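Local structure of Rho-class glutathione S-transferase (Laternula elliptica, 3QAV) at residues F181-V192 against Y212-I222. The protein probably transfers glutathione to electrophilic compounds, as other cytosolic glutathione S-transferases do. Numbering follows the deposited sequence.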
loop_
_atom_site.group_PDB
_atom_site.type_symbol
_atom_site.label_atom_id
_atom_site.label_comp_id
_atom_site.label_asym_id
_atom_site.label_seq_id
_atom_site.Cartn_x
_atom_site.Cartn_y
_atom_site.Cartn_z
ATOM N N PHE A 181 -8.346 18.730 -7.688
ATOM C CA PHE A 181 -7.368 17.700 -8.018
ATOM C C PHE A 181 -6.424 17.592 -6.807
ATOM O O PHE A 181 -6.000 18.609 -6.259
ATOM C CB PHE A 181 -6.588 18.131 -9.263
ATOM C CG PHE A 181 -5.444 17.226 -9.614
ATOM C CD1 PHE A 181 -5.622 16.171 -10.506
ATOM C CD2 PHE A 181 -4.180 17.433 -9.057
ATOM C CE1 PHE A 181 -4.554 15.331 -10.844
ATOM C CE2 PHE A 181 -3.108 16.602 -9.385
ATOM C CZ PHE A 181 -3.294 15.548 -10.282
ATOM N N THR A 182 -6.110 16.371 -6.382
ATOM C CA THR A 182 -5.225 16.166 -5.234
ATOM C C THR A 182 -4.392 14.905 -5.423
ATOM O O THR A 182 -4.531 14.209 -6.426
ATOM C CB THR A 182 -6.024 16.009 -3.921
ATOM O OG1 THR A 182 -6.820 14.819 -3.987
ATOM C CG2 THR A 182 -6.937 17.209 -3.700
ATOM N N MET A 183 -3.538 14.607 -4.448
ATOM C CA MET A 183 -2.688 13.420 -4.521
ATOM C C MET A 183 -3.527 12.167 -4.760
ATOM O O MET A 183 -3.063 11.229 -5.391
ATOM C CB MET A 183 -1.877 13.249 -3.227
ATOM C CG MET A 183 -0.816 12.152 -3.309
ATOM S SD MET A 183 0.477 12.517 -4.526
ATOM C CE MET A 183 1.505 13.653 -3.604
ATOM N N ALA A 184 -4.759 12.156 -4.255
ATOM C CA ALA A 184 -5.644 11.005 -4.426
ATOM C C ALA A 184 -5.893 10.685 -5.900
ATOM O O ALA A 184 -5.972 9.511 -6.281
ATOM C CB ALA A 184 -6.972 11.247 -3.722
ATOM N N ASP A 185 -6.025 11.721 -6.727
ATOM C CA ASP A 185 -6.256 11.506 -8.152
ATOM C C ASP A 185 -5.009 10.962 -8.840
ATOM O O ASP A 185 -5.094 10.268 -9.853
ATOM C CB ASP A 185 -6.706 12.804 -8.812
ATOM C CG ASP A 185 -8.035 13.279 -8.275
ATOM O OD1 ASP A 185 -8.047 14.218 -7.448
ATOM O OD2 ASP A 185 -9.067 12.687 -8.668
ATOM N N VAL A 186 -3.853 11.277 -8.277
ATOM C CA VAL A 186 -2.586 10.806 -8.820
ATOM C C VAL A 186 -2.544 9.281 -8.680
ATOM O O VAL A 186 -2.042 8.569 -9.555
ATOM C CB VAL A 186 -1.400 11.413 -8.031
ATOM C CG1 VAL A 186 -0.132 10.648 -8.328
ATOM C CG2 VAL A 186 -1.240 12.880 -8.382
ATOM N N PHE A 187 -3.076 8.790 -7.568
ATOM C CA PHE A 187 -3.089 7.356 -7.307
ATOM C C PHE A 187 -4.223 6.665 -8.044
ATOM O O PHE A 187 -4.063 5.573 -8.579
ATOM C CB PHE A 187 -3.258 7.088 -5.801
ATOM C CG PHE A 187 -2.022 7.351 -4.980
ATOM C CD1 PHE A 187 -1.358 8.567 -5.056
ATOM C CD2 PHE A 187 -1.530 6.374 -4.114
ATOM C CE1 PHE A 187 -0.218 8.810 -4.283
ATOM C CE2 PHE A 187 -0.397 6.607 -3.337
ATOM C CZ PHE A 187 0.259 7.828 -3.424
ATOM N N PHE A 188 -5.375 7.317 -8.072
ATOM C CA PHE A 188 -6.567 6.732 -8.679
ATOM C C PHE A 188 -6.607 6.637 -10.196
ATOM O O PHE A 188 -6.765 5.557 -10.750
ATOM C CB PHE A 188 -7.799 7.503 -8.193
ATOM C CG PHE A 188 -9.101 6.923 -8.658
ATOM C CD1 PHE A 188 -9.457 5.622 -8.320
ATOM C CD2 PHE A 188 -9.981 7.684 -9.417
ATOM C CE1 PHE A 188 -10.675 5.087 -8.731
ATOM C CE2 PHE A 188 -11.202 7.155 -9.832
ATOM C CZ PHE A 188 -11.547 5.858 -9.488
ATOM N N PHE A 189 -6.467 7.773 -10.865
ATOM C CA PHE A 189 -6.540 7.818 -12.317
ATOM C C PHE A 189 -5.732 6.770 -13.082
ATOM O O PHE A 189 -6.270 6.090 -13.954
ATOM C CB PHE A 189 -6.154 9.204 -12.817
ATOM C CG PHE A 189 -6.124 9.303 -14.302
ATOM C CD1 PHE A 189 -7.307 9.396 -15.026
ATOM C CD2 PHE A 189 -4.912 9.242 -14.986
ATOM C CE1 PHE A 189 -7.281 9.426 -16.414
ATOM C CE2 PHE A 189 -4.878 9.270 -16.360
ATOM C CZ PHE A 189 -6.064 9.361 -17.080
ATOM N N PRO A 190 -4.428 6.642 -12.794
ATOM C CA PRO A 190 -3.655 5.634 -13.529
ATOM C C PRO A 190 -4.341 4.270 -13.534
ATOM O O PRO A 190 -4.307 3.537 -14.528
ATOM C CB PRO A 190 -2.328 5.615 -12.784
ATOM C CG PRO A 190 -2.165 7.064 -12.399
ATOM C CD PRO A 190 -3.558 7.424 -11.896
ATOM N N MET A 191 -4.963 3.930 -12.414
ATOM C CA MET A 191 -5.643 2.653 -12.309
ATOM C C MET A 191 -6.869 2.625 -13.210
ATOM O O MET A 191 -7.181 1.599 -13.811
ATOM C CB MET A 191 -6.014 2.381 -10.853
ATOM C CG MET A 191 -4.778 2.179 -9.985
ATOM S SD MET A 191 -5.171 1.782 -8.289
ATOM C CE MET A 191 -5.080 0.017 -8.333
ATOM N N VAL A 192 -7.561 3.757 -13.311
ATOM C CA VAL A 192 -8.732 3.829 -14.183
ATOM C C VAL A 192 -8.295 3.797 -15.659
ATOM O O VAL A 192 -8.909 3.112 -16.478
ATOM C CB VAL A 192 -9.564 5.100 -13.911
ATOM C CG1 VAL A 192 -10.744 5.170 -14.884
ATOM C CG2 VAL A 192 -10.093 5.076 -12.476
ATOM N N TYR A 212 -15.225 11.113 -15.166
ATOM C CA TYR A 212 -13.983 11.448 -14.473
ATOM C C TYR A 212 -12.818 11.142 -15.407
ATOM O O TYR A 212 -11.915 11.955 -15.576
ATOM C CB TYR A 212 -13.851 10.616 -13.192
ATOM C CG TYR A 212 -12.506 10.756 -12.493
ATOM C CD1 TYR A 212 -12.191 11.895 -11.752
ATOM C CD2 TYR A 212 -11.546 9.746 -12.588
ATOM C CE1 TYR A 212 -10.949 12.019 -11.121
ATOM C CE2 TYR A 212 -10.311 9.858 -11.968
ATOM C CZ TYR A 212 -10.017 10.990 -11.237
ATOM O OH TYR A 212 -8.796 11.086 -10.615
ATOM N N TYR A 213 -12.858 9.967 -16.020
ATOM C CA TYR A 213 -11.815 9.547 -16.944
ATOM C C TYR A 213 -11.658 10.530 -18.103
ATOM O O TYR A 213 -10.546 10.919 -18.456
ATOM C CB TYR A 213 -12.135 8.163 -17.505
ATOM C CG TYR A 213 -11.154 7.716 -18.562
ATOM C CD1 TYR A 213 -9.871 7.305 -18.216
ATOM C CD2 TYR A 213 -11.501 7.726 -19.913
ATOM C CE1 TYR A 213 -8.958 6.915 -19.180
ATOM C CE2 TYR A 213 -10.588 7.335 -20.890
ATOM C CZ TYR A 213 -9.320 6.931 -20.514
ATOM O OH TYR A 213 -8.404 6.553 -21.459
ATOM N N ASN A 214 -12.777 10.915 -18.704
ATOM C CA ASN A 214 -12.750 11.853 -19.820
ATOM C C ASN A 214 -12.165 13.193 -19.409
ATOM O O ASN A 214 -11.331 13.747 -20.117
ATOM C CB ASN A 214 -14.161 12.052 -20.379
ATOM C CG ASN A 214 -14.597 10.905 -21.261
ATOM O OD1 ASN A 214 -15.785 10.639 -21.409
ATOM N ND2 ASN A 214 -13.633 10.224 -21.865
ATOM N N MET A 215 -12.604 13.718 -18.271
ATOM C CA MET A 215 -12.086 14.998 -17.807
ATOM C C MET A 215 -10.576 14.916 -17.613
ATOM O O MET A 215 -9.828 15.764 -18.101
ATOM C CB MET A 215 -12.725 15.410 -16.479
ATOM C CG MET A 215 -11.905 16.464 -15.736
ATOM S SD MET A 215 -12.544 16.912 -14.123
ATOM C CE MET A 215 -12.003 15.500 -13.132
ATOM N N MET A 216 -10.144 13.891 -16.888
ATOM C CA MET A 216 -8.729 13.693 -16.603
ATOM C C MET A 216 -7.893 13.476 -17.862
ATOM O O MET A 216 -6.766 13.961 -17.949
ATOM C CB MET A 216 -8.560 12.516 -15.640
ATOM C CG MET A 216 -9.073 12.798 -14.238
ATOM S SD MET A 216 -8.028 13.966 -13.308
ATOM C CE MET A 216 -6.893 12.817 -12.494
ATOM N N MET A 217 -8.444 12.748 -18.830
ATOM C CA MET A 217 -7.740 12.490 -20.090
ATOM C C MET A 217 -7.504 13.761 -20.894
ATOM O O MET A 217 -6.697 13.769 -21.821
ATOM C CB MET A 217 -8.521 11.505 -20.952
ATOM C CG MET A 217 -8.271 10.060 -20.602
ATOM S SD MET A 217 -6.556 9.597 -20.875
ATOM C CE MET A 217 -6.570 9.344 -22.666
ATOM N N ASP A 218 -8.220 14.824 -20.549
ATOM C CA ASP A 218 -8.062 16.095 -21.236
ATOM C C ASP A 218 -7.129 17.027 -20.450
ATOM O O ASP A 218 -6.749 18.088 -20.931
ATOM C CB ASP A 218 -9.432 16.750 -21.462
ATOM C CG ASP A 218 -10.233 16.070 -22.581
ATOM O OD1 ASP A 218 -9.696 15.947 -23.705
ATOM O OD2 ASP A 218 -11.397 15.662 -22.349
ATOM N N ARG A 219 -6.749 16.616 -19.247
ATOM C CA ARG A 219 -5.851 17.405 -18.415
ATOM C C ARG A 219 -4.449 17.330 -19.032
ATOM O O ARG A 219 -3.889 16.249 -19.201
ATOM C CB ARG A 219 -5.861 16.836 -16.995
ATOM C CG ARG A 219 -5.336 17.765 -15.921
ATOM C CD ARG A 219 -5.438 17.093 -14.547
ATOM N NE ARG A 219 -4.787 17.892 -13.517
ATOM C CZ ARG A 219 -5.341 18.937 -12.916
ATOM N NH1 ARG A 219 -4.656 19.607 -11.997
ATOM N NH2 ARG A 219 -6.585 19.296 -13.216
ATOM N N PRO A 220 -3.858 18.488 -19.375
ATOM C CA PRO A 220 -2.523 18.535 -19.985
ATOM C C PRO A 220 -1.421 17.661 -19.378
ATOM O O PRO A 220 -0.652 17.042 -20.119
ATOM C CB PRO A 220 -2.181 20.029 -19.969
ATOM C CG PRO A 220 -3.036 20.581 -18.866
ATOM C CD PRO A 220 -4.326 19.845 -19.040
ATOM N N THR A 221 -1.342 17.600 -18.049
ATOM C CA THR A 221 -0.317 16.788 -17.394
ATOM C C THR A 221 -0.512 15.295 -17.649
ATOM O O THR A 221 0.462 14.539 -17.703
ATOM C CB THR A 221 -0.296 17.018 -15.866
ATOM O OG1 THR A 221 -1.592 16.736 -15.320
ATOM C CG2 THR A 221 0.092 18.456 -15.543
ATOM N N ILE A 222 -1.766 14.868 -17.783
ATOM C CA ILE A 222 -2.062 13.465 -18.044
ATOM C C ILE A 222 -1.718 13.178 -19.503
ATOM O O ILE A 222 -1.137 12.141 -19.816
ATOM C CB ILE A 222 -3.570 13.111 -17.796
ATOM C CG1 ILE A 222 -3.849 12.910 -16.299
ATOM C CG2 ILE A 222 -3.924 11.803 -18.498
ATOM C CD1 ILE A 222 -3.825 14.170 -15.483
#
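Phe189 is the knob: its ring pushes in among Tyr213, Met216, Met217 and Ile222. Its CG stands anti to the backbone N (chi1 176°), which sends the ring into the angle between helices 207-217 and 220-224, where Phe189 CD1 meets Met216 CB at 3.4 Å and Phe189 CE2 meets Ile222 CG2 at 3.4 Å. Met217 adds a Met-aromatic contact, its SD lying in the ring plane 3.8 Å from CZ of Phe189. Beside this tight packing, Tyr212 OH donates a short 2.5 Å hydrogen bond to the anti lone pair of Asp185 OD2, which also accepts from Val176 N. Asp185 OD1 takes Thr182 N at 3.1 Å, and Thr182 OG1 accepts a weak capping bond from Ala184 N, in the N-capping box characteristic of the GST C-terminal domain. A phenylalanine in place of Tyr212 would probably keep the packing against Phe188 but leave the buried Asp185 without its hydroxyl partner. On the looser, partly exposed side the Arg219 guanidinium lies flat on the Phe181 ring in a cation-pi stack, planes 7° apart and Arg219 CZ 4.0 Å from the ring centroid, while Glu47 forms a salt bridge with Arg219 NE. Segments 183-192 and 212-217 cross at -107° inside the all-helical domain; helix 36-47 of the thioredoxin-like domain borders the contact through Trp39 and Glu47, and helices 112-124 and 126-131 pack on helix 183-197.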